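Local coordinates for PelD (Pseudomonas aeruginosa, PDB 4EU0), which binds the bacterial second messenger cyclic di-GMP through the part held here, a GAF domain followed by a PelD-type GGDEF domain, and is involved in pellicle formation, at residues E124-F128 and F129-E133; G144-A147 and D148-S152. One frame throughout, in Å; residues are numbered along the deposited sequence.

In the fold
After helix 2-16 and the helices that follow it, the chain builds a five-stranded antiparallel sheet, whose last strand in sequence is 117-123. Contact 1 comes directly after that strand: residues 124-133 lead from the sheet to helix 133-150, turning a corner at Glu124 and then winding through a short 3-10 turn. Contact 2 lies at the C-terminal end of the same helix, where residues 144-152 meet helices 2-16 and 162-181. The two contacts follow in series, neither nested nor crossed, with centres about 25 Å apart. Contact 1 ties sheet to helix at the surface; contact 2, in the interior, joins that helix to its helical neighbours and again to strand 117-123, the strand that contact 1 left.

Contact 1 (E124-F128 and F129-E133); sequences EQMPF and FVFNE
The shortest polar bond between Glu124-Phe128 and Phe129-Glu133 runs from Phe131 N to Phe128 O, at 2.9 Å and with an N-H...O angle of 147°. One residue earlier, Val130 N reaches Pro127 O at 3.1 Å, so two successive i to i+3 bonds wind the chain into a short 3-10 turn. The methyl CG2 of Val130 comes within 3.2 Å of Pro127 O, beside the bond made by its own backbone N.

Elsewhere on the turn, Pro127 CB lies over one face of the Phe129 ring, 3.8 Å from the centroid, in a CH-pi contact. The ring is brought there by a first torsion of 62°, which sets CG of Phe129 between its backbone N and carbonyl carbon. The arrangement illustrates how a strand is led into a helix: Glu124 and Gln125 form a classic beta bulge opposite Ile43 as the sheet ends, Phe131 centres an inverse gamma turn, and Asn132 is the N-cap, its OD1 accepting from Thr135 N.

Toward the sheet, Met126 SD meets the edge of the Phe131 ring in its plane, 3.9 Å from CD1, a Met-aromatic contact in which the two side chains cross at about a right angle. Val106 of strand 106-111 touches both Met126 and Phe131, and Phe136 of the following helix packs edge-to-face with the Phe131 ring. Phe128 approaches that ring more loosely, its CE1 4.4 Å from Phe131 CD2.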
ATOM      1  N   GLU A 124      15.645 -10.470  17.986  1.00 28.38           N
ATOM      2  CA  GLU A 124      16.303 -11.355  18.937  1.00 30.12           C
ATOM      3  C   GLU A 124      15.355 -11.825  20.036  1.00 30.39           C
ATOM      4  O   GLU A 124      15.465 -12.955  20.507  1.00 31.13           O
ATOM      5  CB  GLU A 124      17.571 -10.727  19.534  1.00 31.90           C
ATOM      6  CG  GLU A 124      17.741  -9.227  19.331  1.00 33.35           C
ATOM      7  CD  GLU A 124      18.552  -8.859  18.086  1.00 35.38           C
ATOM      8  OE1 GLU A 124      18.964  -9.777  17.337  1.00 37.88           O
ATOM      9  OE2 GLU A 124      18.787  -7.643  17.866  1.00 30.79           O
ATOM     10  N   GLN A 125      14.419 -10.960  20.428  1.00 30.11           N
ATOM     11  CA  GLN A 125      13.472 -11.295  21.489  1.00 30.79           C
ATOM     12  C   GLN A 125      12.093 -10.666  21.288  1.00 29.47           C
ATOM     13  O   GLN A 125      11.951  -9.452  21.139  1.00 29.21           O
ATOM     14  CB  GLN A 125      14.038 -10.900  22.859  1.00 32.74           C
ATOM     15  CG  GLN A 125      13.206 -11.381  24.056  1.00 35.31           C
ATOM     16  CD  GLN A 125      13.627 -10.731  25.357  1.00 38.66           C
ATOM     17  OE1 GLN A 125      14.773 -10.858  25.786  1.00 41.44           O
ATOM     18  NE2 GLN A 125      12.689 -10.045  26.005  1.00 40.51           N
ATOM     19  N   MET A 126      11.079 -11.522  21.293  1.00 29.05           N
ATOM     20  CA  MET A 126       9.687 -11.105  21.392  1.00 28.28           C
ATOM     21  C   MET A 126       9.011 -12.103  22.324  1.00 29.28           C
ATOM     22  O   MET A 126       9.452 -13.250  22.405  1.00 29.42           O
ATOM     23  CB  MET A 126       9.012 -11.106  20.016  1.00 26.68           C
ATOM     24  CG  MET A 126       9.272 -12.369  19.215  1.00 27.21           C
ATOM     25  SD  MET A 126       8.573 -12.319  17.559  1.00 25.50           S
ATOM     26  CE  MET A 126       9.519 -11.093  16.694  1.00 28.92           C
ATOM     27  N   PRO A 127       7.964 -11.670  23.053  1.00 29.96           N
ATOM     28  CA  PRO A 127       7.247 -12.580  23.945  1.00 31.74           C
ATOM     29  C   PRO A 127       6.713 -13.802  23.196  1.00 31.36           C
ATOM     30  O   PRO A 127       6.227 -13.679  22.077  1.00 29.98           O
ATOM     31  CB  PRO A 127       6.084 -11.728  24.467  1.00 32.31           C
ATOM     32  CG  PRO A 127       6.516 -10.327  24.311  1.00 31.48           C
ATOM     33  CD  PRO A 127       7.462 -10.287  23.147  1.00 29.68           C
ATOM     34  N   PHE A 128       6.800 -14.973  23.819  1.00 33.09           N
ATOM     35  CA  PHE A 128       6.380 -16.217  23.172  1.00 33.09           C
ATOM     36  C   PHE A 128       4.906 -16.218  22.787  1.00 32.66           C
ATOM     37  O   PHE A 128       4.529 -16.832  21.786  1.00 31.48           O
ATOM     38  CB  PHE A 128       6.672 -17.407  24.078  1.00 34.78           C
ATOM     39  CG  PHE A 128       6.442 -18.748  23.430  1.00 36.14           C
ATOM     40  CD1 PHE A 128       7.424 -19.327  22.625  1.00 36.64           C
ATOM     41  CD2 PHE A 128       5.260 -19.453  23.660  1.00 37.71           C
ATOM     42  CE1 PHE A 128       7.222 -20.581  22.044  1.00 37.99           C
ATOM     43  CE2 PHE A 128       5.049 -20.705  23.082  1.00 38.89           C
ATOM     44  CZ  PHE A 128       6.031 -21.273  22.276  1.00 38.58           C
ATOM     45  N   PHE A 129       4.078 -15.533  23.572  1.00 33.75           N
ATOM     46  CA  PHE A 129       2.638 -15.515  23.305  1.00 34.22           C
ATOM     47  C   PHE A 129       2.249 -14.786  22.012  1.00 32.41           C
ATOM     48  O   PHE A 129       1.124 -14.939  21.541  1.00 32.52           O
ATOM     49  CB  PHE A 129       1.828 -15.015  24.513  1.00 35.93           C
ATOM     50  CG  PHE A 129       2.131 -13.598  24.924  1.00 36.29           C
ATOM     51  CD1 PHE A 129       1.511 -12.523  24.296  1.00 35.85           C
ATOM     52  CD2 PHE A 129       3.015 -13.342  25.966  1.00 39.11           C
ATOM     53  CE1 PHE A 129       1.789 -11.213  24.677  1.00 36.29           C
ATOM     54  CE2 PHE A 129       3.294 -12.036  26.359  1.00 39.85           C
ATOM     55  CZ  PHE A 129       2.682 -10.972  25.712  1.00 37.71           C
ATOM     56  N   VAL A 130       3.171 -14.000  21.450  1.00 31.46           N
ATOM     57  CA  VAL A 130       2.971 -13.389  20.122  1.00 29.82           C
ATOM     58  C   VAL A 130       3.869 -14.025  19.056  1.00 29.10           C
ATOM     59  O   VAL A 130       3.869 -13.606  17.901  1.00 27.80           O
ATOM     60  CB  VAL A 130       3.153 -11.831  20.106  1.00 29.33           C
ATOM     61  CG1 VAL A 130       2.101 -11.152  20.980  1.00 30.46           C
ATOM     62  CG2 VAL A 130       4.573 -11.419  20.509  1.00 29.62           C
ATOM     63  N   PHE A 131       4.642 -15.032  19.453  1.00 30.35           N
ATOM     64  CA  PHE A 131       5.493 -15.760  18.521  1.00 30.19           C
ATOM     65  C   PHE A 131       4.621 -16.769  17.772  1.00 30.56           C
ATOM     66  O   PHE A 131       4.674 -17.979  18.024  1.00 31.61           O
ATOM     67  CB  PHE A 131       6.655 -16.433  19.262  1.00 31.15           C
ATOM     68  CG  PHE A 131       7.693 -17.035  18.354  1.00 31.24           C
ATOM     69  CD1 PHE A 131       8.541 -16.226  17.598  1.00 30.02           C
ATOM     70  CD2 PHE A 131       7.826 -18.411  18.257  1.00 31.95           C
ATOM     71  CE1 PHE A 131       9.498 -16.786  16.763  1.00 29.46           C
ATOM     72  CE2 PHE A 131       8.784 -18.977  17.425  1.00 33.33           C
ATOM     73  CZ  PHE A 131       9.619 -18.162  16.674  1.00 31.06           C
ATOM     74  N   ASN A 132       3.808 -16.241  16.859  1.00 30.03           N
ATOM     75  CA  ASN A 132       2.827 -17.031  16.122  1.00 30.53           C
ATOM     76  C   ASN A 132       2.518 -16.442  14.750  1.00 29.40           C
ATOM     77  O   ASN A 132       2.920 -15.316  14.444  1.00 27.64           O
ATOM     78  CB  ASN A 132       1.539 -17.218  16.946  1.00 31.91           C
ATOM     79  CG  ASN A 132       0.822 -15.905  17.247  1.00 31.52           C
ATOM     80  OD1 ASN A 132       0.431 -15.175  16.342  1.00 31.87           O
ATOM     81  ND2 ASN A 132       0.617 -15.625  18.531  1.00 34.59           N
ATOM     82  N   GLU A 133       1.784 -17.202  13.939  1.00 29.86           N
ATOM     83  CA  GLU A 133       1.461 -16.796  12.572  1.00 29.52           C
ATOM     84  C   GLU A 133       0.658 -15.501  12.458  1.00 28.10           C
ATOM     85  O   GLU A 133       0.822 -14.766  11.485  1.00 26.95           O
ATOM     86  CB  GLU A 133       0.758 -17.930  11.818  1.00 30.62           C
ATOM     87  CG  GLU A 133       1.669 -19.118  11.496  1.00 33.83           C
ATOM     88  CD  GLU A 133       2.726 -18.819  10.429  1.00 35.70           C
ATOM     89  OE1 GLU A 133       2.619 -17.797   9.717  1.00 36.11           O
ATOM     90  OE2 GLU A 133       3.671 -19.623  10.296  1.00 37.80           O
TER

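Contact 2 (G144-A147 and D148-S152)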
ATOM      1  N   GLY A 144       6.008  -4.708   4.141  1.00 14.39           N
ATOM      2  CA  GLY A 144       5.786  -4.506   2.709  1.00 14.81           C
ATOM      3  C   GLY A 144       5.323  -3.091   2.426  1.00 14.83           C
ATOM      4  O   GLY A 144       5.820  -2.423   1.513  1.00 14.63           O
ATOM      5  N   HIS A 145       4.370  -2.624   3.221  1.00 14.71           N
ATOM      6  CA  HIS A 145       3.890  -1.257   3.077  1.00 14.59           C
ATOM      7  C   HIS A 145       4.970  -0.217   3.350  1.00 14.98           C
ATOM      8  O   HIS A 145       5.093   0.740   2.602  1.00 15.27           O
ATOM      9  CB  HIS A 145       2.646  -1.021   3.928  1.00 14.68           C
ATOM     10  CG  HIS A 145       1.411  -1.600   3.323  1.00 15.08           C
ATOM     11  ND1 HIS A 145       1.078  -2.932   3.441  1.00 16.99           N
ATOM     12  CD2 HIS A 145       0.454  -1.036   2.553  1.00 12.98           C
ATOM     13  CE1 HIS A 145      -0.046  -3.158   2.784  1.00 16.03           C
ATOM     14  NE2 HIS A 145      -0.445  -2.025   2.237  1.00 15.88           N
ATOM     15  N   ILE A 146       5.773  -0.420   4.392  1.00 15.53           N
ATOM     16  CA  ILE A 146       6.845   0.524   4.678  1.00 16.56           C
ATOM     17  C   ILE A 146       7.840   0.603   3.525  1.00 17.00           C
ATOM     18  O   ILE A 146       8.243   1.695   3.137  1.00 18.06           O
ATOM     19  CB  ILE A 146       7.574   0.200   5.992  1.00 17.33           C
ATOM     20  CG1 ILE A 146       6.621   0.391   7.173  1.00 17.43           C
ATOM     21  CG2 ILE A 146       8.813   1.108   6.161  1.00 18.34           C
ATOM     22  CD1 ILE A 146       7.086  -0.293   8.464  1.00 19.04           C
ATOM     23  N   ALA A 147       8.224  -0.554   2.984  1.00 17.23           N
ATOM     24  CA  ALA A 147       9.144  -0.620   1.858  1.00 18.52           C
ATOM     25  C   ALA A 147       8.665   0.209   0.668  1.00 18.33           C
ATOM     26  O   ALA A 147       9.467   0.892   0.031  1.00 18.90           O
ATOM     27  CB  ALA A 147       9.379  -2.069   1.438  1.00 18.71           C
ATOM     28  N   ASP A 148       7.365   0.140   0.375  1.00 17.79           N
ATOM     29  CA  ASP A 148       6.770   0.909  -0.729  1.00 18.03           C
ATOM     30  C   ASP A 148       6.902   2.404  -0.504  1.00 18.92           C
ATOM     31  O   ASP A 148       7.212   3.158  -1.428  1.00 19.15           O
ATOM     32  CB  ASP A 148       5.280   0.603  -0.879  1.00 16.95           C
ATOM     33  CG  ASP A 148       5.012  -0.795  -1.362  1.00 17.85           C
ATOM     34  OD1 ASP A 148       5.970  -1.487  -1.781  1.00 17.71           O
ATOM     35  OD2 ASP A 148       3.824  -1.191  -1.321  1.00 18.40           O
ATOM     36  N   LEU A 149       6.631   2.815   0.728  1.00 19.29           N
ATOM     37  CA  LEU A 149       6.663   4.218   1.105  1.00 20.90           C
ATOM     38  C   LEU A 149       8.054   4.842   0.935  1.00 22.99           C
ATOM     39  O   LEU A 149       8.179   6.023   0.588  1.00 24.00           O
ATOM     40  CB  LEU A 149       6.123   4.395   2.532  1.00 20.38           C
ATOM     41  CG  LEU A 149       4.604   4.234   2.701  1.00 19.26           C
ATOM     42  CD1 LEU A 149       4.207   4.330   4.161  1.00 22.06           C
ATOM     43  CD2 LEU A 149       3.838   5.272   1.880  1.00 20.03           C
ATOM     44  N   LEU A 150       9.094   4.036   1.145  1.00 24.68           N
ATOM     45  CA  LEU A 150      10.474   4.495   1.012  1.00 27.38           C
ATOM     46  C   LEU A 150      10.896   4.718  -0.446  1.00 28.82           C
ATOM     47  O   LEU A 150      11.854   5.447  -0.714  1.00 30.64           O
ATOM     48  CB  LEU A 150      11.431   3.517   1.704  1.00 28.02           C
ATOM     49  CG  LEU A 150      11.235   3.312   3.210  1.00 27.20           C
ATOM     50  CD1 LEU A 150      12.080   2.150   3.698  1.00 27.67           C
ATOM     51  CD2 LEU A 150      11.568   4.583   3.989  1.00 28.62           C
ATOM     52  N   GLN A 151      10.163   4.116  -1.382  1.00 28.90           N
ATOM     53  CA  GLN A 151      10.519   4.174  -2.805  1.00 30.83           C
ATOM     54  C   GLN A 151      10.076   5.436  -3.552  1.00 31.73           C
ATOM     55  O   GLN A 151      10.248   5.527  -4.772  1.00 32.41           O
ATOM     56  CB  GLN A 151      10.013   2.925  -3.542  1.00 30.00           C
ATOM     57  CG  GLN A 151      10.772   1.638  -3.210  1.00 31.25           C
ATOM     58  CD  GLN A 151      12.214   1.619  -3.719  1.00 33.82           C
ATOM     59  OE1 GLN A 151      12.847   2.659  -3.889  1.00 37.31           O
ATOM     60  NE2 GLN A 151      12.739   0.423  -3.949  1.00 34.60           N
ATOM     61  N   SER A 152       9.534   6.414  -2.829  1.00 32.25           N
ATOM     62  CA  SER A 152       9.089   7.673  -3.453  1.00 33.26           C
ATOM     63  C   SER A 152      10.233   8.533  -4.020  1.00 35.33           C
ATOM     64  O   SER A 152      10.001   9.442  -4.830  1.00 36.31           O
ATOM     65  CB  SER A 152       8.212   8.481  -2.487  1.00 32.83           C
ATOM     66  OG  SER A 152       8.986   9.043  -1.444  1.00 34.65           O
TER
HETATM   67  O   HOH W   1       2.629   0.761   0.961  1.00 25.12           O
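The backbone N atoms of Asp148, Leu149 and Leu150 donate to the O atoms of Gly144, His145 and Ile146 in three successive i to i+4 bonds, each 3.2 Å from N to O, near the end of helix 133-150.

The tightly packed part is buried. Ile146 CG2 touches Leu150 CD1 at 4.2 Å, one turn apart; Leu10 of helix 2-16 meets Ile146, and Leu118 of strand 117-123 meets Leu150. His145 ND1 is hydrogen-bonded to Ile141 O, one turn earlier, and its side chain lies about 8 Å from that of Arg4, a cyclic di-GMP-binding residue.

Toward Gln151 and the exposed Ser152 the helix frays: Leu150 N also makes a weak bond to Ala147 O, and Gln151 N turns back to Asp148 O. Gln151 CG lies 3.6 Å from Ala147 O, while its NE2 donates to Asp112 OD2.

With CG beside its own backbone N (chi1 -68°), Asp148 brings OD2 to a water that donates to it at 3.2 Å and to His145 O at 3.0 Å. OD2 also forms a salt bridge with Arg173 of helix 162-181, and OD1 accepts a weak bond from Thr113 N; for a buried carboxylate, these partners would probably stabilise the ionised form.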